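Local coordinates for protein putative ribose operon repressor (Burkholderia thailandensis, PDB 3EGC) that is a putative ribose operon repressor, a LacI-family protein that probably binds operator DNA and regulates transcription in response to a small sugar-like effector, at residues R64-I69 against H254-T259; P72-H77 against V132-L137; G146-M151 against V158-I163; R196-A201 against I218-N223. All coordinates share one frame; numbering follows the deposited sequence.

Interaction 1 (R64-I69 against H254-T259); sequences RVDGLI and HMIEGT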
loop_
_atom_site.group_PDB
_atom_site.type_symbol
_atom_site.label_atom_id
_atom_site.label_comp_id
_atom_site.label_asym_id
_atom_site.label_seq_id
_atom_site.Cartn_x
_atom_site.Cartn_y
_atom_site.Cartn_z
ATOM N N ARG A 64 -19.478 3.315 -20.623
ATOM C CA ARG A 64 -19.185 4.658 -21.099
ATOM C C ARG A 64 -18.585 5.596 -20.061
ATOM O O ARG A 64 -19.159 6.643 -19.747
ATOM C CB ARG A 64 -20.397 5.301 -21.812
ATOM C CG ARG A 64 -20.817 4.612 -23.163
ATOM C CD ARG A 64 -19.643 4.531 -24.120
ATOM N NE ARG A 64 -20.003 3.983 -25.419
ATOM C CZ ARG A 64 -20.246 2.692 -25.647
ATOM N NH1 ARG A 64 -20.175 1.837 -24.650
ATOM N NH2 ARG A 64 -20.571 2.257 -26.865
ATOM N N VAL A 65 -17.437 5.209 -19.534
ATOM C CA VAL A 65 -16.589 6.147 -18.816
ATOM C C VAL A 65 -16.049 7.160 -19.828
ATOM O O VAL A 65 -15.923 6.854 -21.022
ATOM C CB VAL A 65 -15.399 5.434 -18.134
ATOM C CG1 VAL A 65 -15.878 4.490 -17.045
ATOM C CG2 VAL A 65 -14.562 4.723 -19.183
ATOM N N ASP A 66 -15.704 8.346 -19.357
ATOM C CA ASP A 66 -15.264 9.402 -20.262
ATOM C C ASP A 66 -13.857 9.132 -20.801
ATOM O O ASP A 66 -13.448 9.660 -21.820
ATOM C CB ASP A 66 -15.331 10.734 -19.542
ATOM C CG ASP A 66 -16.770 11.192 -19.279
ATOM O OD1 ASP A 66 -17.018 11.979 -18.361
ATOM O OD2 ASP A 66 -17.637 10.816 -20.042
ATOM N N GLY A 67 -13.111 8.292 -20.092
ATOM C CA GLY A 67 -11.716 8.058 -20.422
ATOM C C GLY A 67 -11.130 7.060 -19.449
ATOM O O GLY A 67 -11.812 6.629 -18.545
ATOM N N LEU A 68 -9.879 6.694 -19.660
ATOM C CA LEU A 68 -9.157 5.710 -18.815
ATOM C C LEU A 68 -7.779 6.184 -18.416
ATOM O O LEU A 68 -6.981 6.630 -19.251
ATOM C CB LEU A 68 -8.954 4.343 -19.519
ATOM C CG LEU A 68 -10.112 3.456 -19.962
ATOM C CD1 LEU A 68 -9.644 2.085 -20.522
ATOM C CD2 LEU A 68 -11.105 3.244 -18.807
ATOM N N ILE A 69 -7.479 6.001 -17.146
ATOM C CA ILE A 69 -6.138 5.969 -16.689
ATOM C C ILE A 69 -5.712 4.520 -16.499
ATOM O O ILE A 69 -6.332 3.770 -15.784
ATOM C CB ILE A 69 -5.961 6.714 -15.368
ATOM C CG1 ILE A 69 -6.377 8.179 -15.540
ATOM C CG2 ILE A 69 -4.499 6.502 -14.866
ATOM C CD1 ILE A 69 -6.138 8.999 -14.300
ATOM N N HIS A 254 -8.363 17.385 -19.450
ATOM C CA HIS A 254 -8.090 18.132 -20.667
ATOM C C HIS A 254 -8.504 17.398 -21.954
ATOM O O HIS A 254 -9.245 17.969 -22.787
ATOM C CB HIS A 254 -6.617 18.496 -20.733
ATOM C CG HIS A 254 -6.218 19.504 -19.703
ATOM N ND1 HIS A 254 -6.909 20.682 -19.515
ATOM C CD2 HIS A 254 -5.193 19.526 -18.827
ATOM C CE1 HIS A 254 -6.350 21.369 -18.539
ATOM N NE2 HIS A 254 -5.305 20.690 -18.110
ATOM N N MET A 255 -8.061 16.151 -22.108
ATOM C CA MET A 255 -8.413 15.354 -23.278
ATOM C C MET A 255 -9.937 15.142 -23.417
ATOM O O MET A 255 -10.432 15.062 -24.525
ATOM C CB MET A 255 -7.710 13.993 -23.283
ATOM C CG MET A 255 -6.238 14.064 -23.340
ATOM S SD MET A 255 -5.277 12.608 -22.917
ATOM C CE MET A 255 -5.732 11.545 -24.265
ATOM N N ILE A 256 -10.643 15.012 -22.295
ATOM C CA ILE A 256 -12.056 14.694 -22.317
ATOM C C ILE A 256 -12.870 15.948 -22.627
ATOM O O ILE A 256 -13.869 15.868 -23.319
ATOM C CB ILE A 256 -12.523 14.164 -20.947
ATOM C CG1 ILE A 256 -11.898 12.767 -20.658
ATOM C CG2 ILE A 256 -14.069 14.215 -20.838
ATOM C CD1 ILE A 256 -11.996 12.333 -19.224
ATOM N N GLU A 257 -12.461 17.091 -22.064
ATOM C CA GLU A 257 -13.240 18.325 -22.133
ATOM C C GLU A 257 -12.744 19.174 -23.313
ATOM O O GLU A 257 -13.213 20.273 -23.541
ATOM C CB GLU A 257 -13.194 19.095 -20.792
ATOM C CG GLU A 257 -13.673 18.284 -19.540
ATOM C CD GLU A 257 -13.623 19.068 -18.204
ATOM O OE1 GLU A 257 -13.061 20.220 -18.154
ATOM O OE2 GLU A 257 -14.156 18.519 -17.211
ATOM N N GLY A 258 -11.801 18.641 -24.066
ATOM C CA GLY A 258 -11.237 19.295 -25.233
ATOM C C GLY A 258 -10.448 20.550 -24.947
ATOM O O GLY A 258 -10.486 21.526 -25.732
ATOM N N THR A 259 -9.721 20.571 -23.829
ATOM C CA THR A 259 -8.988 21.778 -23.486
ATOM C C THR A 259 -7.497 21.573 -23.546
ATOM O O THR A 259 -6.748 22.484 -23.257
ATOM C CB THR A 259 -9.363 22.325 -22.096
ATOM O OG1 THR A 259 -9.033 21.357 -21.095
ATOM C CG2 THR A 259 -10.813 22.650 -22.013
#
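Ile256, near the C-terminal end of helix 241-257, lies against Asp66, in the stretch that leads into the strand 67-70. The two CA atoms are 6.5 Å apart, and both CB atoms point across the gap. With chi1 at -68°, CG2 of Ile256 stands anti to the backbone N while CG1 swings beside it, and the extended chi2 of 165° carries CD1 onward, so that CD1 and CG2 both press on Asp66 CB from the same side. Ile256 CD1 sits 3.7 Å from Asp66 CB, and Ile256 CG2 3.9 Å from the same Asp66 CB. The CG1 methylene of Ile256 meets the carbonyl of Asp66 instead, 3.7 Å from Asp66 O. Ile256 CD1 also comes within 4.3 Å of Gly67 N.

The carboxylate of Asp66 takes no part in this packing. Its OD1 accepts a bond from the backbone N of Asn9 and its OD2 one from the backbone N of Ser8, which ties this loop to the chain leading into strand 10-15. Ile256 also touches Val11 of that strand. Past the helix, Gly258 turns the chain with positive phi, and the ring of His254 meets Thr259 at its edge, in plane, with His254 ND1 2.7 Å from Thr259 OG1.

The contact packs the last turn of helix 241-257 against the beginning of an inner strand of the parallel sheet in the N-terminal lobe of the periplasmic-binding-protein fold. No hydrogen bond crosses it. What holds it is therefore mainly van der Waals contact and burial of apolar surface, while the polarity of Asp66 is spent on backbone N-H groups, which probably stabilise its negative charge.

Interaction 2 (P72-H77 against V132-L137); sequences PSEGEH and VGSAGL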
loop_
_atom_site.group_PDB
_atom_site.type_symbol
_atom_site.label_atom_id
_atom_site.label_comp_id
_atom_site.label_asym_id
_atom_site.label_seq_id
_atom_site.Cartn_x
_atom_site.Cartn_y
_atom_site.Cartn_z
ATOM N N PRO A 72 -0.454 -0.141 -17.049
ATOM C CA PRO A 72 -0.449 -1.313 -17.861
ATOM C C PRO A 72 0.205 -2.555 -17.245
ATOM O O PRO A 72 1.230 -2.483 -16.550
ATOM C CB PRO A 72 0.315 -0.869 -19.132
ATOM C CG PRO A 72 0.360 0.632 -19.069
ATOM C CD PRO A 72 0.324 0.951 -17.639
ATOM N N SER A 73 -0.400 -3.686 -17.528
ATOM C CA SER A 73 0.143 -4.946 -17.112
ATOM C C SER A 73 1.039 -5.348 -18.261
ATOM O O SER A 73 0.872 -4.847 -19.387
ATOM C CB SER A 73 -0.996 -5.948 -16.970
ATOM O OG SER A 73 -1.721 -5.703 -15.772
ATOM N N GLU A 74 2.011 -6.198 -17.985
ATOM C CA GLU A 74 2.968 -6.608 -19.000
ATOM C C GLU A 74 2.230 -7.465 -19.996
ATOM O O GLU A 74 1.617 -8.458 -19.616
ATOM C CB GLU A 74 4.103 -7.437 -18.393
ATOM C CG GLU A 74 5.207 -7.780 -19.382
ATOM C CD GLU A 74 6.345 -8.553 -18.756
ATOM O OE1 GLU A 74 6.173 -9.115 -17.662
ATOM O OE2 GLU A 74 7.420 -8.636 -19.377
ATOM N N GLY A 75 2.341 -7.102 -21.270
ATOM C CA GLY A 75 1.724 -7.815 -22.356
ATOM C C GLY A 75 1.504 -6.858 -23.535
ATOM O O GLY A 75 1.937 -5.706 -23.468
ATOM N N GLU A 76 0.818 -7.334 -24.580
ATOM C CA GLU A 76 0.549 -6.543 -25.786
ATOM C C GLU A 76 -0.601 -5.567 -25.582
ATOM O O GLU A 76 -1.588 -5.896 -25.004
ATOM C CB GLU A 76 0.213 -7.448 -26.997
ATOM C CG GLU A 76 0.324 -6.728 -28.382
ATOM C CD GLU A 76 -0.198 -7.552 -29.557
ATOM O OE1 GLU A 76 -1.177 -8.309 -29.366
ATOM O OE2 GLU A 76 0.365 -7.428 -30.676
ATOM N N HIS A 77 -0.484 -4.354 -26.097
ATOM C CA HIS A 77 -1.571 -3.390 -25.923
ATOM C C HIS A 77 -2.213 -2.895 -27.219
ATOM O O HIS A 77 -2.984 -1.957 -27.212
ATOM C CB HIS A 77 -1.090 -2.247 -25.035
ATOM C CG HIS A 77 -0.767 -2.689 -23.641
ATOM N ND1 HIS A 77 0.500 -3.070 -23.246
ATOM C CD2 HIS A 77 -1.569 -2.882 -22.569
ATOM C CE1 HIS A 77 0.461 -3.448 -21.982
ATOM N NE2 HIS A 77 -0.780 -3.347 -21.550
ATOM N N VAL A 132 16.519 -5.987 -11.361
ATOM C CA VAL A 132 15.345 -5.344 -11.846
ATOM C C VAL A 132 14.210 -6.341 -11.958
ATOM O O VAL A 132 14.402 -7.544 -11.779
ATOM C CB VAL A 132 15.580 -4.661 -13.192
ATOM C CG1 VAL A 132 16.694 -3.600 -13.089
ATOM C CG2 VAL A 132 15.915 -5.685 -14.241
ATOM N N GLY A 133 13.029 -5.811 -12.251
ATOM C CA GLY A 133 11.836 -6.636 -12.408
ATOM C C GLY A 133 11.795 -7.212 -13.803
ATOM O O GLY A 133 12.792 -7.227 -14.485
ATOM N N SER A 134 10.638 -7.655 -14.228
ATOM C CA SER A 134 10.517 -8.274 -15.530
ATOM C C SER A 134 11.289 -7.508 -16.631
ATOM O O SER A 134 11.055 -6.321 -16.871
ATOM C CB SER A 134 9.035 -8.446 -15.894
ATOM O OG SER A 134 8.877 -8.871 -17.244
ATOM N N ALA A 135 12.203 -8.227 -17.280
ATOM C CA ALA A 135 13.134 -7.686 -18.268
ATOM C C ALA A 135 12.525 -6.868 -19.399
ATOM O O ALA A 135 13.152 -5.997 -19.953
ATOM C CB ALA A 135 13.918 -8.846 -18.882
ATOM N N GLY A 136 11.323 -7.203 -19.803
ATOM C CA GLY A 136 10.706 -6.439 -20.875
ATOM C C GLY A 136 10.303 -4.986 -20.603
ATOM O O GLY A 136 10.285 -4.128 -21.546
ATOM N N LEU A 137 9.976 -4.698 -19.352
ATOM C CA LEU A 137 9.239 -3.468 -19.000
ATOM C C LEU A 137 10.029 -2.220 -19.240
ATOM O O LEU A 137 11.229 -2.226 -19.141
ATOM C CB LEU A 137 8.789 -3.481 -17.516
ATOM C CG LEU A 137 7.849 -4.578 -17.129
ATOM C CD1 LEU A 137 7.779 -4.680 -15.622
ATOM C CD2 LEU A 137 6.465 -4.307 -17.773
#
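Two loops from different lobes of the periplasmic-binding-protein fold meet here. Segment 72-77 follows strand 67-70 and segment 132-137 follows strand 128-131, each at the C-terminal end of its strand, where in LacI relatives the lobes face each other across the effector cleft. Glu74 reaches over. Its CG stands anti to the backbone N (chi1 -174°) and the chain stays extended beyond it, which carries the carboxylate the full length of the side chain to Ser134. There the hydroxyl sits before the fork of the carboxylate: Ser134 OG is 2.6 Å from Glu74 OE2 and 2.7 Å from Glu74 OE1. The serine has one proton to give, so which oxygen receives it remains open. Nearer the backbone the meeting turns apolar. Leu137 crosses the glutamate at about a right angle, its CD2 branch 4.0 Å from Glu74 CB and equally far from Glu74 CG.

Ser134 and Leu137 are the ends of a type I turn closed by Leu137 N to Ser134 O at 3.2 Å, so the polar and apolar partners of Glu74 come from one hydrogen-bonded turn. Leu137 is also the N-cap residue of helix 138-153, whose Ser140 and Arg141 bond back to the carbonyls of Ser134 and Gly136. The side chain of Leu137 also touches Arg95.

The polar part of this contact thus rests on one hydroxyl and one carboxylate at an exposed place. Such a bond competes with water, is probably modest in strength, and would be sensitive to any movement of the lobes.

Interaction 3 (G146-M151 against V158-I163); sequences GFRAAM and VRQEWI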
loop_
_atom_site.group_PDB
_atom_site.type_symbol
_atom_site.label_atom_id
_atom_site.label_comp_id
_atom_site.label_asym_id
_atom_site.label_seq_id
_atom_site.Cartn_x
_atom_site.Cartn_y
_atom_site.Cartn_z
ATOM N N GLY A 146 20.214 3.518 -16.714
ATOM C CA GLY A 146 20.801 4.491 -15.800
ATOM C C GLY A 146 21.981 3.906 -15.058
ATOM O O GLY A 146 23.014 4.553 -14.879
ATOM N N PHE A 147 21.833 2.647 -14.676
ATOM C CA PHE A 147 22.902 1.912 -14.070
ATOM C C PHE A 147 24.130 1.841 -14.991
ATOM O O PHE A 147 25.243 2.208 -14.600
ATOM C CB PHE A 147 22.413 0.559 -13.652
ATOM C CG PHE A 147 23.512 -0.433 -13.382
ATOM C CD1 PHE A 147 24.200 -0.403 -12.165
ATOM C CD2 PHE A 147 23.843 -1.400 -14.326
ATOM C CE1 PHE A 147 25.154 -1.303 -11.866
ATOM C CE2 PHE A 147 24.842 -2.318 -14.045
ATOM C CZ PHE A 147 25.488 -2.284 -12.792
ATOM N N ARG A 148 23.910 1.471 -16.234
ATOM C CA ARG A 148 25.018 1.278 -17.165
ATOM C C ARG A 148 25.704 2.601 -17.462
ATOM O O ARG A 148 26.941 2.642 -17.655
ATOM C CB ARG A 148 24.572 0.629 -18.470
ATOM C CG ARG A 148 24.129 -0.829 -18.359
ATOM C CD ARG A 148 23.907 -1.392 -19.802
ATOM N NE ARG A 148 23.281 -2.717 -19.804
ATOM C CZ ARG A 148 23.956 -3.861 -19.721
ATOM N NH1 ARG A 148 25.302 -3.851 -19.611
ATOM N NH2 ARG A 148 23.279 -5.002 -19.712
ATOM N N ALA A 149 24.917 3.674 -17.509
ATOM C CA ALA A 149 25.461 4.959 -17.853
ATOM C C ALA A 149 26.345 5.456 -16.713
ATOM O O ALA A 149 27.356 6.105 -16.957
ATOM C CB ALA A 149 24.349 5.964 -18.168
ATOM N N ALA A 150 25.963 5.163 -15.478
ATOM C CA ALA A 150 26.761 5.573 -14.313
ATOM C C ALA A 150 28.075 4.787 -14.278
ATOM O O ALA A 150 29.133 5.322 -14.056
ATOM C CB ALA A 150 25.979 5.328 -12.986
ATOM N N MET A 151 27.982 3.492 -14.472
ATOM C CA MET A 151 29.145 2.631 -14.510
ATOM C C MET A 151 30.102 3.062 -15.603
ATOM O O MET A 151 31.303 3.199 -15.387
ATOM C CB MET A 151 28.699 1.153 -14.663
ATOM C CG MET A 151 27.966 0.637 -13.353
ATOM S SD MET A 151 28.962 0.666 -11.783
ATOM C CE MET A 151 29.802 -0.907 -11.965
ATOM N N VAL A 158 31.079 -3.709 -16.264
ATOM C CA VAL A 158 29.960 -4.422 -15.677
ATOM C C VAL A 158 29.844 -5.818 -16.219
ATOM O O VAL A 158 29.674 -6.002 -17.398
ATOM C CB VAL A 158 28.618 -3.679 -15.899
ATOM C CG1 VAL A 158 28.590 -3.039 -17.213
ATOM C CG2 VAL A 158 27.442 -4.624 -15.769
ATOM N N ARG A 159 29.926 -6.807 -15.339
ATOM C CA ARG A 159 29.693 -8.186 -15.740
ATOM C C ARG A 159 28.193 -8.436 -15.843
ATOM O O ARG A 159 27.462 -8.159 -14.881
ATOM C CB ARG A 159 30.275 -9.166 -14.727
ATOM C CG ARG A 159 31.751 -9.460 -14.937
ATOM C CD ARG A 159 32.605 -8.777 -13.924
ATOM N NE ARG A 159 33.234 -9.704 -12.979
ATOM C CZ ARG A 159 34.399 -10.318 -13.211
ATOM N NH1 ARG A 159 34.950 -11.103 -12.299
ATOM N NH2 ARG A 159 35.028 -10.135 -14.368
ATOM N N GLN A 160 27.764 -8.985 -16.984
ATOM C CA GLN A 160 26.391 -9.401 -17.200
ATOM C C GLN A 160 25.853 -10.219 -16.068
ATOM O O GLN A 160 24.683 -10.070 -15.762
ATOM C CB GLN A 160 26.208 -10.222 -18.490
ATOM C CG GLN A 160 25.545 -9.499 -19.658
ATOM C CD GLN A 160 24.180 -8.877 -19.325
ATOM O OE1 GLN A 160 23.893 -7.767 -19.751
ATOM N NE2 GLN A 160 23.365 -9.577 -18.550
ATOM N N GLU A 161 26.683 -11.094 -15.489
ATOM C CA GLU A 161 26.248 -11.961 -14.397
ATOM C C GLU A 161 25.935 -11.175 -13.075
ATOM O O GLU A 161 25.498 -11.761 -12.059
ATOM C CB GLU A 161 27.257 -13.070 -14.147
ATOM C CG GLU A 161 28.671 -12.581 -13.794
ATOM C CD GLU A 161 29.598 -12.483 -15.002
ATOM O OE1 GLU A 161 30.809 -12.618 -14.742
ATOM O OE2 GLU A 161 29.149 -12.268 -16.148
ATOM N N TRP A 162 26.165 -9.859 -13.108
ATOM C CA TRP A 162 25.815 -8.974 -12.000
ATOM C C TRP A 162 24.352 -8.448 -12.176
ATOM O O TRP A 162 23.782 -7.823 -11.268
ATOM C CB TRP A 162 26.799 -7.791 -11.905
ATOM C CG TRP A 162 28.207 -8.159 -11.504
ATOM C CD1 TRP A 162 28.626 -9.341 -10.957
ATOM C CD2 TRP A 162 29.376 -7.302 -11.568
ATOM N NE1 TRP A 162 29.974 -9.285 -10.714
ATOM C CE2 TRP A 162 30.460 -8.049 -11.079
ATOM C CE3 TRP A 162 29.597 -5.979 -12.003
ATOM C CZ2 TRP A 162 31.757 -7.516 -10.986
ATOM C CZ3 TRP A 162 30.872 -5.454 -11.945
ATOM C CH2 TRP A 162 31.948 -6.220 -11.447
ATOM N N ILE A 163 23.783 -8.698 -13.356
ATOM C CA ILE A 163 22.427 -8.253 -13.714
ATOM C C ILE A 163 21.393 -9.381 -13.562
ATOM O O ILE A 163 21.615 -10.502 -13.991
ATOM C CB ILE A 163 22.352 -7.741 -15.161
ATOM C CG1 ILE A 163 23.550 -6.812 -15.500
ATOM C CG2 ILE A 163 21.005 -7.022 -15.434
ATOM C CD1 ILE A 163 23.380 -5.417 -15.121
#
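The apolar part of the contact centres on the ring of Phe147. Its CG stands anti to the backbone N (chi1 163°), which sends the ring straight out from helix 138-153 toward two side chains that approach from the opposite direction. Val158 comes to the rim, near the ring plane, with CG2 3.9 Å from Phe147 CE2. Ile163 arrives obliquely, its CD1 3.6 Å from Phe147 CE2 and 4.1 Å from Phe147 CD2. One face of the ring is covered by the helix itself, where Met151 CG lies 3.7 Å above the plane of Phe147, offset toward the rim. Val117 of helix 109-122 and Ile128 of strand 128-131 add further apolar cover to Phe147.

These residues line the return from helix to strand in a beta-alpha-beta unit: strand 128-131, helix 138-153 and strand 163-164, with the two strands parallel neighbours at the edge of the sheet. The 3-10 turn 160-162 delivers Ile163 to the start of the last strand.

The polar part lies along the surface. Arg148 stretches out, extended from CG to NE, and offers NH2 to the side-chain oxygen of Gln160. Arg148 NH2 to Gln160 OE1 is 2.8 Å, with an N-H...O angle of 154°. The acceptor lies almost in the guanidinium plane, whereas the donor is tilted 19° from the carbonyl plane. Val158 is shared by both parts, its CG1 4.1 Å from Arg148 NH1. Farther round the turn, Arg159 lays its CB over the centre of the Trp162 ring, and its guanidinium makes a salt bridge to Asp185.

Interaction 4 (R196-A201 against I218-N223); sequences RITEGA and IVSFDN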
loop_
_atom_site.group_PDB
_atom_site.type_symbol
_atom_site.label_atom_id
_atom_site.label_comp_id
_atom_site.label_asym_id
_atom_site.label_seq_id
_atom_site.Cartn_x
_atom_site.Cartn_y
_atom_site.Cartn_z
ATOM N N ARG A 196 9.599 -3.748 -3.797
ATOM C CA ARG A 196 9.236 -5.158 -3.772
ATOM C C ARG A 196 10.419 -6.065 -4.161
ATOM O O ARG A 196 10.615 -7.114 -3.588
ATOM C CB ARG A 196 8.004 -5.427 -4.613
ATOM C CG ARG A 196 7.421 -6.812 -4.327
ATOM C CD ARG A 196 5.885 -6.778 -4.173
ATOM N NE ARG A 196 5.430 -5.871 -3.121
ATOM C CZ ARG A 196 4.176 -5.449 -2.994
ATOM N NH1 ARG A 196 3.885 -4.636 -2.017
ATOM N NH2 ARG A 196 3.214 -5.881 -3.811
ATOM N N ILE A 197 11.233 -5.576 -5.098
ATOM C CA ILE A 197 12.499 -6.209 -5.428
ATOM C C ILE A 197 13.511 -6.070 -4.301
ATOM O O ILE A 197 14.246 -7.026 -4.000
ATOM C CB ILE A 197 13.038 -5.693 -6.802
ATOM C CG1 ILE A 197 12.129 -6.235 -7.915
ATOM C CG2 ILE A 197 14.504 -6.105 -7.063
ATOM C CD1 ILE A 197 12.286 -5.455 -9.151
ATOM N N THR A 198 13.523 -4.896 -3.665
ATOM C CA THR A 198 14.369 -4.709 -2.481
ATOM C C THR A 198 14.037 -5.731 -1.374
ATOM O O THR A 198 14.927 -6.250 -0.724
ATOM C CB THR A 198 14.316 -3.275 -1.920
ATOM O OG1 THR A 198 14.675 -2.352 -2.943
ATOM C CG2 THR A 198 15.312 -3.163 -0.785
ATOM N N GLU A 199 12.743 -6.037 -1.195
ATOM C CA GLU A 199 12.363 -7.140 -0.274
ATOM C C GLU A 199 13.048 -8.469 -0.688
ATOM O O GLU A 199 13.699 -9.113 0.103
ATOM C CB GLU A 199 10.832 -7.305 -0.231
ATOM C CG GLU A 199 10.064 -6.004 0.148
ATOM C CD GLU A 199 8.594 -6.199 0.175
ATOM O OE1 GLU A 199 8.095 -7.090 -0.571
ATOM O OE2 GLU A 199 7.929 -5.463 0.948
ATOM N N GLY A 200 12.933 -8.860 -1.950
ATOM C CA GLY A 200 13.580 -10.081 -2.438
ATOM C C GLY A 200 15.104 -10.115 -2.302
ATOM O O GLY A 200 15.693 -11.147 -1.919
ATOM N N ALA A 201 15.768 -9.003 -2.610
ATOM C CA ALA A 201 17.228 -8.880 -2.296
ATOM C C ALA A 201 17.556 -8.999 -0.793
ATOM O O ALA A 201 18.503 -9.661 -0.440
ATOM C CB ALA A 201 17.861 -7.549 -2.911
ATOM N N ILE A 218 22.784 -1.486 -0.787
ATOM C CA ILE A 218 21.619 -1.439 -1.644
ATOM C C ILE A 218 21.063 -0.039 -1.813
ATOM O O ILE A 218 20.828 0.665 -0.824
ATOM C CB ILE A 218 20.450 -2.328 -1.088
ATOM C CG1 ILE A 218 20.888 -3.801 -0.998
ATOM C CG2 ILE A 218 19.167 -2.145 -1.951
ATOM C CD1 ILE A 218 19.791 -4.767 -0.367
ATOM N N VAL A 219 20.857 0.379 -3.062
ATOM C CA VAL A 219 20.038 1.571 -3.284
ATOM C C VAL A 219 18.800 1.080 -4.031
ATOM O O VAL A 219 18.907 0.163 -4.829
ATOM C CB VAL A 219 20.788 2.689 -4.069
ATOM C CG1 VAL A 219 21.910 3.202 -3.240
ATOM C CG2 VAL A 219 21.357 2.140 -5.492
ATOM N N SER A 220 17.659 1.702 -3.766
ATOM C CA SER A 220 16.393 1.231 -4.232
ATOM C C SER A 220 15.562 2.388 -4.786
ATOM O O SER A 220 15.752 3.528 -4.359
ATOM C CB SER A 220 15.636 0.583 -3.074
ATOM O OG SER A 220 14.381 0.054 -3.486
ATOM N N PHE A 221 14.649 2.094 -5.723
ATOM C CA PHE A 221 13.532 2.997 -6.006
ATOM C C PHE A 221 12.395 2.813 -4.975
ATOM O O PHE A 221 12.259 1.755 -4.380
ATOM C CB PHE A 221 12.932 2.778 -7.406
ATOM C CG PHE A 221 13.710 3.450 -8.532
ATOM C CD1 PHE A 221 13.098 4.416 -9.300
ATOM C CD2 PHE A 221 15.015 3.050 -8.860
ATOM C CE1 PHE A 221 13.754 5.017 -10.357
ATOM C CE2 PHE A 221 15.702 3.646 -9.912
ATOM C CZ PHE A 221 15.094 4.626 -10.671
ATOM N N ASP A 222 11.582 3.865 -4.800
ATOM C CA ASP A 222 10.500 3.857 -3.830
ATOM C C ASP A 222 10.981 4.179 -2.419
ATOM O O ASP A 222 11.880 3.517 -1.865
ATOM C CB ASP A 222 9.757 2.533 -3.860
ATOM C CG ASP A 222 9.201 2.226 -5.218
ATOM O OD1 ASP A 222 8.767 3.213 -5.914
ATOM O OD2 ASP A 222 9.261 1.039 -5.593
ATOM N N ASN A 223 10.338 5.161 -1.814
ATOM C CA ASN A 223 10.744 5.641 -0.510
ATOM C C ASN A 223 9.785 5.127 0.551
ATOM O O ASN A 223 8.754 5.742 0.813
ATOM C CB ASN A 223 10.734 7.191 -0.511
ATOM C CG ASN A 223 11.232 7.773 0.770
ATOM O OD1 ASN A 223 11.677 7.037 1.664
ATOM N ND2 ASN A 223 11.239 9.108 0.855
#
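Thr198 of helix 195-208 meets Ser220 of strand 217-221 hydroxyl to hydroxyl. At chi1 -56° Thr198 turns its hydroxyl to the strand, while its methyl stands anti to the backbone N. Thr198 OG1 lies a very short 2.5 Å from Ser220 OG, and either hydroxyl may be the donor. The same OG1 is also bonded to Thr192 OG1 and Ser194 O, so this buried oxygen has three polar partners. The methyl of Thr198 slides past Ile218, Thr198 CG2 to Ile218 CG2 being 4.2 Å. Glu199, one step on, faces elsewhere and packs on Pro225 of the second subunit. A turn of helix after Thr198, Ala201 places its CB 4.2 Å from Ile218 CD1, extending the apolar side of the contact.

Segment 196-201 runs back over 218-221, with 153° between their directions and 8.5 Å between the axes of these short pieces. Helix 195-208 and strand 217-221 complete a beta-alpha-beta unit with strand 189-192, which pairs with 217-221 on one side while 236-238 lies on the other; helix 109-122 touches Val219 and Phe221.

From the N terminus, segment 64-69 opens interaction 1, which closes only at 254-259, so the other three contacts fall within its span. These three follow in series and none crosses another: interaction 2 brings 132-137 back to 72-77, interaction 3 closes the short connection from helix 138-153 to strand 163-164, and interaction 4 closes that from helix 195-208 to strand 217-221. Interaction 1 lies in the N-terminal lobe, interactions 3 and 4 in the C-terminal lobe, and interaction 2 bridges them. The centres of interactions 1 and 3 are about 41 Å apart, on opposite sides of the chain's centre. Interactions 2 and 4 touch, where Ile197 packs on Val132 and Gly133.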